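Local coordinates for protein AxyAgu115A (Amphibacillus xylanus NBRC 15112, PDB 6NPS) that is a family GH115 alpha-glucuronidase, which probably hydrolyses glucuronic acid side groups from xylans such as arabinoglucuronoxylan, at residues Glu27-Val32 with Ser118-Thr123; Val32-Asn37 with Val232-Glu237; Ile830-Thr835 with Ile932-Pro937. The protein carries 3 engineered substitutions. All blocks are in the same frame, centred on the assembly; numbering follows the deposited sequence.

Contact 1: Glu27-Val32 with Ser118-Thr123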
ATOM      1  N   GLU A  27     -69.602   0.722 -24.847  1.00 60.43           N
ATOM      2  CA  GLU A  27     -68.717   0.911 -25.986  1.00 55.28           C
ATOM      3  C   GLU A  27     -67.297   1.275 -25.583  1.00 52.02           C
ATOM      4  O   GLU A  27     -66.414   1.280 -26.448  1.00 53.09           O
ATOM      5  CB  GLU A  27     -69.271   1.998 -26.908  1.00 60.36           C
ATOM      6  CG  GLU A  27     -70.643   1.694 -27.468  1.00 63.74           C
ATOM      7  CD  GLU A  27     -71.780   2.105 -26.531  1.00 76.50           C
ATOM      8  OE1 GLU A  27     -71.520   2.791 -25.514  1.00 78.32           O
ATOM      9  OE2 GLU A  27     -72.947   1.746 -26.819  1.00 83.19           O
ATOM     10  N   ALA A  28     -67.061   1.579 -24.308  1.00 48.41           N
ATOM     11  CA  ALA A  28     -65.739   1.987 -23.861  1.00 45.57           C
ATOM     12  C   ALA A  28     -64.733   0.854 -24.038  1.00 46.18           C
ATOM     13  O   ALA A  28     -65.085  -0.325 -23.965  1.00 42.73           O
ATOM     14  CB  ALA A  28     -65.788   2.406 -22.388  1.00 44.85           C
ATOM     15  N   LEU A  29     -63.474   1.238 -24.264  1.00 44.10           N
ATOM     16  CA  LEU A  29     -62.381   0.283 -24.330  1.00 45.01           C
ATOM     17  C   LEU A  29     -62.146  -0.331 -22.963  1.00 45.66           C
ATOM     18  O   LEU A  29     -62.179   0.357 -21.933  1.00 41.65           O
ATOM     19  CB  LEU A  29     -61.097   0.949 -24.840  1.00 42.39           C
ATOM     20  CG  LEU A  29     -61.239   1.386 -26.319  1.00 51.72           C
ATOM     21  CD1 LEU A  29     -60.239   2.479 -26.742  1.00 49.40           C
ATOM     22  CD2 LEU A  29     -61.243   0.219 -27.322  1.00 53.03           C
ATOM     23  N   SER A  30     -61.897  -1.641 -22.965  1.00 43.54           N
ATOM     24  CA  SER A  30     -61.700  -2.376 -21.721  1.00 47.33           C
ATOM     25  C   SER A  30     -60.598  -1.760 -20.867  1.00 44.43           C
ATOM     26  O   SER A  30     -60.734  -1.642 -19.640  1.00 44.98           O
ATOM     27  CB  SER A  30     -61.355  -3.825 -22.057  1.00 55.97           C
ATOM     28  OG  SER A  30     -61.831  -4.692 -21.052  1.00 70.56           O
ATOM     29  N   GLY A  31     -59.487  -1.382 -21.498  1.00 36.70           N
ATOM     30  CA  GLY A  31     -58.384  -0.810 -20.748  1.00 32.40           C
ATOM     31  C   GLY A  31     -58.727   0.540 -20.131  1.00 37.96           C
ATOM     32  O   GLY A  31     -58.249   0.870 -19.048  1.00 35.73           O
ATOM     33  N   VAL A  32     -59.528   1.350 -20.834  1.00 39.88           N
ATOM     34  CA  VAL A  32     -59.950   2.646 -20.307  1.00 38.46           C
ATOM     35  C   VAL A  32     -60.855   2.457 -19.095  1.00 38.65           C
ATOM     36  O   VAL A  32     -60.684   3.121 -18.070  1.00 40.49           O
ATOM     37  CB  VAL A  32     -60.629   3.460 -21.420  1.00 44.11           C
ATOM     38  CG1 VAL A  32     -61.295   4.715 -20.838  1.00 43.47           C
ATOM     39  CG2 VAL A  32     -59.605   3.811 -22.493  1.00 37.71           C
ATOM     40  N   SER A 118     -58.371  11.465 -27.383  1.00 38.86           N
ATOM     41  CA  SER A 118     -58.315  11.318 -28.838  1.00 37.72           C
ATOM     42  C   SER A 118     -58.164   9.865 -29.247  1.00 42.58           C
ATOM     43  O   SER A 118     -58.502   9.505 -30.382  1.00 46.44           O
ATOM     44  CB  SER A 118     -57.147  12.110 -29.413  1.00 38.57           C
ATOM     45  OG  SER A 118     -55.906  11.539 -28.958  1.00 39.55           O
ATOM     46  N   ASP A 119     -57.666   9.041 -28.346  1.00 39.04           N
ATOM     47  CA  ASP A 119     -57.381   7.626 -28.584  1.00 42.47           C
ATOM     48  C   ASP A 119     -57.301   6.998 -27.193  1.00 36.78           C
ATOM     49  O   ASP A 119     -57.497   7.683 -26.186  1.00 36.20           O
ATOM     50  CB  ASP A 119     -56.096   7.452 -29.420  1.00 39.27           C
ATOM     51  CG  ASP A 119     -54.855   8.220 -28.806  1.00 51.55           C
ATOM     52  OD1 ASP A 119     -54.800   8.424 -27.572  1.00 53.08           O
ATOM     53  OD2 ASP A 119     -53.923   8.620 -29.558  1.00 54.43           O
ATOM     54  N   LYS A 120     -56.990   5.705 -27.120  1.00 32.25           N
ATOM     55  CA  LYS A 120     -57.009   5.025 -25.826  1.00 35.76           C
ATOM     56  C   LYS A 120     -56.076   5.698 -24.812  1.00 40.46           C
ATOM     57  O   LYS A 120     -56.482   6.006 -23.676  1.00 34.93           O
ATOM     58  CB  LYS A 120     -56.635   3.561 -26.000  1.00 35.82           C
ATOM     59  CG  LYS A 120     -56.286   2.903 -24.687  1.00 41.41           C
ATOM     60  CD  LYS A 120     -56.471   1.396 -24.740  1.00 48.63           C
ATOM     61  CE  LYS A 120     -55.738   0.797 -25.897  1.00 49.97           C
ATOM     62  NZ  LYS A 120     -56.001  -0.669 -26.016  1.00 47.27           N
ATOM     63  N   ARG A 121     -54.810   5.918 -25.192  1.00 32.83           N
ATOM     64  CA  ARG A 121     -53.869   6.449 -24.211  1.00 33.39           C
ATOM     65  C   ARG A 121     -54.186   7.906 -23.845  1.00 35.83           C
ATOM     66  O   ARG A 121     -53.960   8.308 -22.696  1.00 34.86           O
ATOM     67  CB  ARG A 121     -52.426   6.297 -24.737  1.00 34.10           C
ATOM     68  CG  ARG A 121     -51.804   4.884 -24.542  1.00 35.19           C
ATOM     69  CD  ARG A 121     -50.308   4.858 -24.992  1.00 34.31           C
ATOM     70  NE  ARG A 121     -50.171   5.115 -26.428  1.00 33.85           N
ATOM     71  CZ  ARG A 121     -50.381   4.181 -27.352  1.00 41.62           C
ATOM     72  NH1 ARG A 121     -50.712   2.943 -26.978  1.00 39.62           N
ATOM     73  NH2 ARG A 121     -50.263   4.478 -28.647  1.00 45.63           N
ATOM     74  N   GLY A 122     -54.699   8.699 -24.794  1.00 34.15           N
ATOM     75  CA  GLY A 122     -55.183  10.034 -24.470  1.00 33.96           C
ATOM     76  C   GLY A 122     -56.264  10.012 -23.403  1.00 35.64           C
ATOM     77  O   GLY A 122     -56.279  10.861 -22.507  1.00 33.53           O
ATOM     78  N   THR A 123     -57.212   9.072 -23.505  1.00 33.71           N
ATOM     79  CA  THR A 123     -58.231   8.974 -22.461  1.00 31.92           C
ATOM     80  C   THR A 123     -57.598   8.611 -21.137  1.00 33.78           C
ATOM     81  O   THR A 123     -57.937   9.183 -20.090  1.00 36.05           O
ATOM     82  CB  THR A 123     -59.290   7.935 -22.841  1.00 35.65           C
ATOM     83  OG1 THR A 123     -59.715   8.153 -24.195  1.00 36.25           O
ATOM     84  CG2 THR A 123     -60.522   8.021 -21.929  1.00 32.36           C
TER
HETATM   85  O   HOH W   1     -58.530  -1.788 -24.049  1.00 41.96           O
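V32 meets T123 and K120 where two helices, 30-47 and 120-133, begin side by side in the N-terminal alpha/beta region and pack near strand 64-69 of its four-stranded mixed sheet. The V32 and T123 side chains cross at about a right angle, methyl to methyl, with V32 CG1 3.6 Å from T123 CG2. V32 has CG1 anti to the backbone N (chi1 170°), which sends this branch to T123 while CG2 turns to K120. The valine and lysine side chains run past each other in opposite directions, V32 CG2 4.1 Å from K120 CG. A beta-branched valine suits the place because its two methyls serve two neighbours at once, and V32 also rests on Y67 and T69. L29 approaches K120 crosswise: L29 CD1 lies 3.8 Å from K120 CB, so the leucine covers the root of the lysine. T123 divides its two branches, the methyl going to V32 and the hydroxyl hydrogen-bonded to T69 OG1. K120 works as an amphipathic arm. Its methylenes line the apolar seam, and a bend at chi3 (53°) carries NZ to the carbonyl oxygens of D236 and E237, near the end of helix 230-238. The two helix starts are finished differently. D119 is the N-cap of helix 120-133, its OD1 accepting from G122 N at 2.8 Å, with an N-H...O angle of 159° and the nitrogen nearly on the line of the C-O bond. L29, the N-cap residue of the other helix, has no side-chain acceptor to offer. A water accepts from G31 N, 2.8 Å away, in the first turn, and more weakly from K120 NZ at 3.4 Å.

Contact 2: Val32-Asn37 with Val232-Glu237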
ATOM      1  N   VAL A  32     -59.528   1.350 -20.834  1.00 39.88           N
ATOM      2  CA  VAL A  32     -59.950   2.646 -20.307  1.00 38.46           C
ATOM      3  C   VAL A  32     -60.855   2.457 -19.095  1.00 38.65           C
ATOM      4  O   VAL A  32     -60.684   3.121 -18.070  1.00 40.49           O
ATOM      5  CB  VAL A  32     -60.629   3.460 -21.420  1.00 44.11           C
ATOM      6  CG1 VAL A  32     -61.295   4.715 -20.838  1.00 43.47           C
ATOM      7  CG2 VAL A  32     -59.605   3.811 -22.493  1.00 37.71           C
ATOM      8  N   ARG A  33     -61.789   1.510 -19.168  1.00 42.77           N
ATOM      9  CA  ARG A  33     -62.629   1.204 -18.014  1.00 45.42           C
ATOM     10  C   ARG A  33     -61.789   0.764 -16.815  1.00 43.15           C
ATOM     11  O   ARG A  33     -62.049   1.193 -15.684  1.00 40.94           O
ATOM     12  CB  ARG A  33     -63.646   0.125 -18.388  1.00 52.29           C
ATOM     13  CG  ARG A  33     -65.054   0.371 -17.853  1.00 67.38           C
ATOM     14  CD  ARG A  33     -66.113  -0.173 -18.804  1.00 76.43           C
ATOM     15  NE  ARG A  33     -65.749  -1.507 -19.274  1.00 84.69           N
ATOM     16  CZ  ARG A  33     -65.919  -1.945 -20.522  1.00 87.25           C
ATOM     17  NH1 ARG A  33     -66.455  -1.150 -21.443  1.00 87.38           N
ATOM     18  NH2 ARG A  33     -65.541  -3.176 -20.851  1.00 85.27           N
ATOM     19  N   LYS A  34     -60.749  -0.063 -17.044  1.00 39.77           N
ATOM     20  CA  LYS A  34     -59.867  -0.477 -15.942  1.00 45.48           C
ATOM     21  C   LYS A  34     -59.115   0.703 -15.325  1.00 36.75           C
ATOM     22  O   LYS A  34     -58.869   0.719 -14.107  1.00 37.40           O
ATOM     23  CB  LYS A  34     -58.862  -1.528 -16.421  1.00 51.08           C
ATOM     24  CG  LYS A  34     -59.507  -2.804 -16.906  1.00 60.96           C
ATOM     25  CD  LYS A  34     -58.464  -3.752 -17.464  1.00 67.35           C
ATOM     26  CE  LYS A  34     -57.934  -4.682 -16.381  1.00 72.04           C
ATOM     27  NZ  LYS A  34     -58.137  -6.113 -16.770  1.00 76.56           N
ATOM     28  N   ILE A  35     -58.656   1.653 -16.146  1.00 38.57           N
ATOM     29  CA  ILE A  35     -57.996   2.840 -15.590  1.00 36.40           C
ATOM     30  C   ILE A  35     -59.014   3.681 -14.806  1.00 35.16           C
ATOM     31  O   ILE A  35     -58.722   4.194 -13.722  1.00 38.13           O
ATOM     32  CB  ILE A  35     -57.331   3.638 -16.729  1.00 36.04           C
ATOM     33  CG1 ILE A  35     -56.198   2.826 -17.386  1.00 33.32           C
ATOM     34  CG2 ILE A  35     -56.864   5.012 -16.252  1.00 32.17           C
ATOM     35  CD1 ILE A  35     -55.038   2.574 -16.461  1.00 30.25           C
ATOM     36  N   ALA A  36     -60.244   3.809 -15.339  1.00 38.79           N
ATOM     37  CA  ALA A  36     -61.309   4.533 -14.639  1.00 40.46           C
ATOM     38  C   ALA A  36     -61.569   3.947 -13.249  1.00 44.60           C
ATOM     39  O   ALA A  36     -61.752   4.700 -12.275  1.00 42.20           O
ATOM     40  CB  ALA A  36     -62.588   4.517 -15.482  1.00 39.84           C
ATOM     41  N   ASN A  37     -61.543   2.608 -13.122  1.00 38.52           N
ATOM     42  CA  ASN A  37     -61.643   1.986 -11.793  1.00 42.70           C
ATOM     43  C   ASN A  37     -60.465   2.330 -10.885  1.00 40.26           C
ATOM     44  O   ASN A  37     -60.640   2.451  -9.665  1.00 42.38           O
ATOM     45  CB  ASN A  37     -61.761   0.476 -11.926  1.00 50.89           C
ATOM     46  CG  ASN A  37     -63.113   0.063 -12.431  1.00 66.45           C
ATOM     47  OD1 ASN A  37     -64.118   0.751 -12.189  1.00 66.64           O
ATOM     48  ND2 ASN A  37     -63.158  -1.047 -13.167  1.00 71.70           N
ATOM     49  N   VAL A 232     -48.733 -10.092 -22.120  1.00 34.63           N
ATOM     50  CA  VAL A 232     -48.918  -9.474 -23.424  1.00 34.27           C
ATOM     51  C   VAL A 232     -50.352  -8.980 -23.571  1.00 34.13           C
ATOM     52  O   VAL A 232     -50.602  -7.861 -24.056  1.00 37.11           O
ATOM     53  CB  VAL A 232     -48.573 -10.507 -24.507  1.00 45.62           C
ATOM     54  CG1 VAL A 232     -48.854  -9.960 -25.874  1.00 48.94           C
ATOM     55  CG2 VAL A 232     -47.138 -10.895 -24.380  1.00 43.90           C
ATOM     56  N   GLU A 233     -51.314  -9.816 -23.188  1.00 32.31           N
ATOM     57  CA  GLU A 233     -52.708  -9.423 -23.367  1.00 38.53           C
ATOM     58  C   GLU A 233     -53.024  -8.201 -22.511  1.00 38.32           C
ATOM     59  O   GLU A 233     -53.673  -7.267 -22.988  1.00 37.10           O
ATOM     60  CB  GLU A 233     -53.639 -10.589 -23.039  1.00 40.30           C
ATOM     61  CG  GLU A 233     -53.517 -11.770 -23.976  1.00 47.72           C
ATOM     62  CD  GLU A 233     -54.143 -13.067 -23.419  1.00 62.97           C
ATOM     63  OE1 GLU A 233     -54.365 -14.011 -24.208  1.00 63.32           O
ATOM     64  OE2 GLU A 233     -54.404 -13.157 -22.199  1.00 67.92           O
ATOM     65  N   LEU A 234     -52.503  -8.157 -21.275  1.00 38.01           N
ATOM     66  CA  LEU A 234     -52.780  -7.033 -20.373  1.00 38.87           C
ATOM     67  C   LEU A 234     -52.136  -5.749 -20.888  1.00 38.01           C
ATOM     68  O   LEU A 234     -52.764  -4.680 -20.873  1.00 34.27           O
ATOM     69  CB  LEU A 234     -52.276  -7.363 -18.955  1.00 38.47           C
ATOM     70  CG  LEU A 234     -52.627  -6.366 -17.829  1.00 39.69           C
ATOM     71  CD1 LEU A 234     -54.160  -6.214 -17.735  1.00 39.20           C
ATOM     72  CD2 LEU A 234     -52.044  -6.749 -16.474  1.00 36.45           C
ATOM     73  N   ALA A 235     -50.879  -5.820 -21.341  1.00 33.34           N
ATOM     74  CA  ALA A 235     -50.241  -4.627 -21.904  1.00 36.62           C
ATOM     75  C   ALA A 235     -51.078  -4.058 -23.051  1.00 34.33           C
ATOM     76  O   ALA A 235     -51.340  -2.847 -23.124  1.00 34.10           O
ATOM     77  CB  ALA A 235     -48.819  -4.950 -22.392  1.00 29.81           C
ATOM     78  N   ASP A 236     -51.479  -4.928 -23.961  1.00 34.48           N
ATOM     79  CA  ASP A 236     -52.245  -4.522 -25.131  1.00 38.28           C
ATOM     80  C   ASP A 236     -53.591  -3.920 -24.736  1.00 41.97           C
ATOM     81  O   ASP A 236     -54.045  -2.962 -25.357  1.00 40.16           O
ATOM     82  CB  ASP A 236     -52.439  -5.730 -26.027  1.00 42.79           C
ATOM     83  CG  ASP A 236     -53.320  -5.432 -27.214  1.00 49.55           C
ATOM     84  OD1 ASP A 236     -52.813  -4.809 -28.184  1.00 47.79           O
ATOM     85  OD2 ASP A 236     -54.507  -5.822 -27.168  1.00 55.14           O
ATOM     86  N   GLU A 237     -54.237  -4.468 -23.704  1.00 38.24           N
ATOM     87  CA  GLU A 237     -55.475  -3.883 -23.187  1.00 39.96           C
ATOM     88  C   GLU A 237     -55.261  -2.441 -22.698  1.00 40.36           C
ATOM     89  O   GLU A 237     -56.053  -1.537 -22.995  1.00 40.68           O
ATOM     90  CB  GLU A 237     -56.009  -4.765 -22.065  1.00 42.30           C
ATOM     91  CG  GLU A 237     -57.384  -4.398 -21.598  1.00 52.75           C
ATOM     92  CD  GLU A 237     -57.949  -5.379 -20.590  1.00 64.07           C
ATOM     93  OE1 GLU A 237     -57.161  -6.097 -19.925  1.00 64.40           O
ATOM     94  OE2 GLU A 237     -59.192  -5.427 -20.466  1.00 71.09           O
TER
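K34 of helix 30-47 reaches over to E237 of helix 230-238, a surface bridge between the N-terminal region and a helix that lies in sequence between parallel strands 212-214 and 241-242, a beta-alpha-beta unit consistent with the TIM-barrel clan of the family. The ionic part is a salt bridge, K34 NZ to E237 OE1 at 3.3 Å. As a hydrogen bond it is weak, and NZ stands above the carboxylate plane, tilted well away from it. Van der Waals contact goes with that placement. The side chains cross at about a right angle, and the methylene K34 CD sits over the flat face of the carboxylate, 3.6 Å from E237 CD and 3.5 Å from E237 OE2. The lysine chain is bent at chi3 and chi4, which brings NZ round to the OE1 side of the acid; E237, with CG anti to its backbone N (chi1 -171°) and extended beyond, comes to meet it. Lysine is apt here, pairing apolar methylenes with a terminal charge. An apolar edge is added by L234, one turn earlier than E237: L234 CD1 lies 4.1 Å from K34 NZ, while the leucine packs against D199 and F202 of helix 195-207. The remaining hydrogen bonding belongs to the second carboxylate oxygen. E237 OE2 is bonded to the hydroxyl of S30, near the N-terminus of helix 30-47, which would probably favour the negative charge. A glutamine here would probably leave the ammonium group of K34 without its opposite charge and make the tie between the helices weaker. E237 thus meets helix 30-47 with both oxygens, OE1 facing K34 NZ and OE2 bonded to S30 OG.

Contact 3: Ile830-Thr835 with Ile932-Pro937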
ATOM      1  N   ILE A 830     -19.840  25.438 -17.660  1.00 34.87           N
ATOM      2  CA  ILE A 830     -20.321  26.319 -18.719  1.00 36.33           C
ATOM      3  C   ILE A 830     -20.375  25.497 -19.993  1.00 34.82           C
ATOM      4  O   ILE A 830     -19.577  24.578 -20.188  1.00 31.00           O
ATOM      5  CB  ILE A 830     -19.448  27.581 -18.900  1.00 35.29           C
ATOM      6  CG1 ILE A 830     -18.017  27.207 -19.322  1.00 31.22           C
ATOM      7  CG2 ILE A 830     -19.432  28.447 -17.623  1.00 33.73           C
ATOM      8  CD1 ILE A 830     -17.195  28.429 -19.711  1.00 35.09           C
ATOM      9  N   LYS A 831     -21.345  25.807 -20.843  1.00 33.27           N
ATOM     10  CA  LYS A 831     -21.569  25.066 -22.076  1.00 34.59           C
ATOM     11  C   LYS A 831     -22.165  26.032 -23.092  1.00 35.14           C
ATOM     12  O   LYS A 831     -22.955  26.899 -22.729  1.00 36.98           O
ATOM     13  CB  LYS A 831     -22.487  23.855 -21.825  1.00 31.83           C
ATOM     14  CG  LYS A 831     -22.738  23.035 -23.076  1.00 40.76           C
ATOM     15  CD  LYS A 831     -23.717  21.891 -22.817  1.00 43.28           C
ATOM     16  CE  LYS A 831     -23.943  21.103 -24.085  1.00 48.14           C
ATOM     17  NZ  LYS A 831     -24.886  19.964 -23.906  1.00 48.26           N
ATOM     18  N   ALA A 832     -21.782  25.892 -24.354  1.00 36.14           N
ATOM     19  CA  ALA A 832     -22.310  26.781 -25.380  1.00 39.41           C
ATOM     20  C   ALA A 832     -23.702  26.348 -25.827  1.00 36.57           C
ATOM     21  O   ALA A 832     -23.965  25.163 -26.012  1.00 34.03           O
ATOM     22  CB  ALA A 832     -21.382  26.835 -26.593  1.00 37.87           C
ATOM     23  N   PHE A 833     -24.595  27.323 -26.013  1.00 38.41           N
ATOM     24  CA  PHE A 833     -25.922  27.070 -26.587  1.00 38.35           C
ATOM     25  C   PHE A 833     -26.132  27.993 -27.781  1.00 36.11           C
ATOM     26  O   PHE A 833     -25.762  29.175 -27.712  1.00 37.76           O
ATOM     27  CB  PHE A 833     -27.052  27.321 -25.566  1.00 35.81           C
ATOM     28  CG  PHE A 833     -27.123  26.296 -24.487  1.00 42.01           C
ATOM     29  CD1 PHE A 833     -28.068  25.266 -24.534  1.00 43.59           C
ATOM     30  CD2 PHE A 833     -26.243  26.347 -23.410  1.00 41.31           C
ATOM     31  CE1 PHE A 833     -28.111  24.295 -23.528  1.00 40.85           C
ATOM     32  CE2 PHE A 833     -26.290  25.393 -22.412  1.00 42.04           C
ATOM     33  CZ  PHE A 833     -27.216  24.370 -22.464  1.00 40.75           C
ATOM     34  N   PRO A 834     -26.781  27.523 -28.860  1.00 34.75           N
ATOM     35  CA  PRO A 834     -27.365  26.185 -29.088  1.00 35.04           C
ATOM     36  C   PRO A 834     -26.306  25.064 -29.102  1.00 38.90           C
ATOM     37  O   PRO A 834     -25.156  25.321 -29.444  1.00 43.53           O
ATOM     38  CB  PRO A 834     -28.030  26.317 -30.486  1.00 35.54           C
ATOM     39  CG  PRO A 834     -28.264  27.757 -30.652  1.00 42.26           C
ATOM     40  CD  PRO A 834     -27.109  28.457 -29.960  1.00 36.98           C
ATOM     41  N   THR A 835     -26.699  23.842 -28.742  1.00 40.42           N
ATOM     42  CA  THR A 835     -25.753  22.750 -28.506  1.00 41.24           C
ATOM     43  C   THR A 835     -25.367  21.966 -29.755  1.00 42.06           C
ATOM     44  O   THR A 835     -24.436  21.168 -29.671  1.00 42.28           O
ATOM     45  CB  THR A 835     -26.316  21.716 -27.525  1.00 39.10           C
ATOM     46  OG1 THR A 835     -27.469  21.086 -28.112  1.00 40.61           O
ATOM     47  CG2 THR A 835     -26.700  22.343 -26.244  1.00 33.20           C
ATOM     48  N   ILE A 932     -11.676  31.329 -24.065  1.00 37.50           N
ATOM     49  CA  ILE A 932     -12.051  29.983 -24.475  1.00 39.21           C
ATOM     50  C   ILE A 932     -13.243  30.088 -25.421  1.00 38.16           C
ATOM     51  O   ILE A 932     -14.291  30.659 -25.068  1.00 37.09           O
ATOM     52  CB  ILE A 932     -12.374  29.099 -23.270  1.00 37.52           C
ATOM     53  CG1 ILE A 932     -11.192  29.164 -22.290  1.00 41.51           C
ATOM     54  CG2 ILE A 932     -12.716  27.687 -23.715  1.00 35.90           C
ATOM     55  CD1 ILE A 932     -11.357  28.254 -21.141  1.00 47.78           C
ATOM     56  N   TYR A 933     -13.073  29.568 -26.633  1.00 39.02           N
ATOM     57  CA  TYR A 933     -14.116  29.584 -27.653  1.00 38.30           C
ATOM     58  C   TYR A 933     -14.742  28.202 -27.759  1.00 41.76           C
ATOM     59  O   TYR A 933     -14.034  27.180 -27.757  1.00 39.57           O
ATOM     60  CB  TYR A 933     -13.564  29.963 -29.032  1.00 39.85           C
ATOM     61  CG  TYR A 933     -13.017  31.345 -29.207  1.00 47.12           C
ATOM     62  CD1 TYR A 933     -11.743  31.679 -28.769  1.00 50.72           C
ATOM     63  CD2 TYR A 933     -13.756  32.323 -29.872  1.00 50.55           C
ATOM     64  CE1 TYR A 933     -11.234  32.967 -28.960  1.00 50.64           C
ATOM     65  CE2 TYR A 933     -13.256  33.608 -30.064  1.00 47.88           C
ATOM     66  CZ  TYR A 933     -11.995  33.915 -29.613  1.00 52.15           C
ATOM     67  OH  TYR A 933     -11.485  35.178 -29.809  1.00 59.51           O
ATOM     68  N   ALA A 934     -16.063  28.163 -27.907  1.00 37.63           N
ATOM     69  CA  ALA A 934     -16.704  26.900 -28.242  1.00 35.64           C
ATOM     70  C   ALA A 934     -16.488  26.578 -29.709  1.00 38.45           C
ATOM     71  O   ALA A 934     -16.558  27.467 -30.556  1.00 36.84           O
ATOM     72  CB  ALA A 934     -18.202  26.942 -27.955  1.00 37.88           C
ATOM     73  N   VAL A 935     -16.247  25.286 -30.016  1.00 35.26           N
ATOM     74  CA  VAL A 935     -16.111  24.838 -31.399  1.00 39.65           C
ATOM     75  C   VAL A 935     -16.991  23.599 -31.603  1.00 40.48           C
ATOM     76  O   VAL A 935     -18.101  23.698 -32.141  1.00 39.80           O
ATOM     77  CB  VAL A 935     -14.626  24.574 -31.745  1.00 42.61           C
ATOM     78  CG1 VAL A 935     -14.446  24.042 -33.204  1.00 39.56           C
ATOM     79  CG2 VAL A 935     -13.787  25.847 -31.503  1.00 43.09           C
ATOM     80  N   SER A 936     -16.520  22.401 -31.122  1.00 36.77           N
ATOM     81  CA  SER A 936     -17.324  21.198 -31.174  1.00 39.44           C
ATOM     82  C   SER A 936     -18.415  21.207 -30.116  1.00 38.19           C
ATOM     83  O   SER A 936     -18.222  21.732 -29.025  1.00 39.17           O
ATOM     84  CB  SER A 936     -16.462  19.939 -30.960  1.00 40.51           C
ATOM     85  OG  SER A 936     -15.361  19.929 -31.840  1.00 41.89           O
ATOM     86  N   PRO A 937     -19.550  20.573 -30.405  1.00 39.43           N
ATOM     87  CA  PRO A 937     -20.544  20.275 -29.357  1.00 38.80           C
ATOM     88  C   PRO A 937     -19.995  19.293 -28.311  1.00 38.08           C
ATOM     89  O   PRO A 937     -19.036  18.560 -28.553  1.00 39.68           O
ATOM     90  CB  PRO A 937     -21.692  19.630 -30.137  1.00 39.63           C
ATOM     91  CG  PRO A 937     -21.463  20.011 -31.608  1.00 40.47           C
ATOM     92  CD  PRO A 937     -19.975  20.142 -31.753  1.00 38.61           C
TER
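Extended backbones at A832 (psi 138°) and A934 (psi 141°) leave their beta carbons pointing at one another, and a switch at T835 to a helical psi of -13° turns the chain so that its carbonyl oxygen meets P937. The arrangement is consistent with a beta sandwich in the C-terminal region, as in the galactose-binding-domain-like clan to which the family is assigned. Strands 828-833 and 926-934 do not bond to each other here; they face one another through side chains. A832 CB and A934 CB meet nearly tip to tip at 3.5 Å, tighter than usual for two carbons. Behind them the backbones stand apart, A832 CA 6.3 Å from A934 CA. Alanine suits both sites: one methyl from each strand already fills the span between the chains. Beyond the strands the contact changes character. The peptide bond before P834 is cis, a kink just ahead of T835, and T835 O then points almost straight at the proline ring, 3.2 Å from P937 CB and 3.7 Å from P937 CG. This is a polar atom packed on ring carbons, with no N-H in play, since proline has none to give. The T835 hydroxyl is used separately, OG1 being hydrogen-bonded to D440. Around the pair, strand 828-833 is bonded to 814-821 on one side, K831 with E818 and F833 with R816, and to 940-948 on the other through I830 and L941. Strand 926-934 runs between 847-854 and 879-884, I932 bonding to V848 and Y933 to G881, and F817 leans on A934. Helix 428-440 lies against the region, with M437 touching both T835 and P937 and E433 forming a salt bridge with K831.

In the fold
Contacts 1 and 2 form one neighbourhood, their centres about 9 Å apart: both use helix 30-47 and share V32, which faces helix 120-133 in the first and turns away from helix 230-238 in the second. Contact 1 is partly buried and chiefly apolar, while contact 2 lies at the surface and depends on charge. Side chains of S30 and K120 tie the two together, so the N-terminal helices are joined to a helix of the barrel family region. Contact 3, its centre about 45 and 46 Å from theirs, is buried and uses strand ends and the loops that follow in place of helices; small apolar groups and a carbonyl against proline replace long, charged arms.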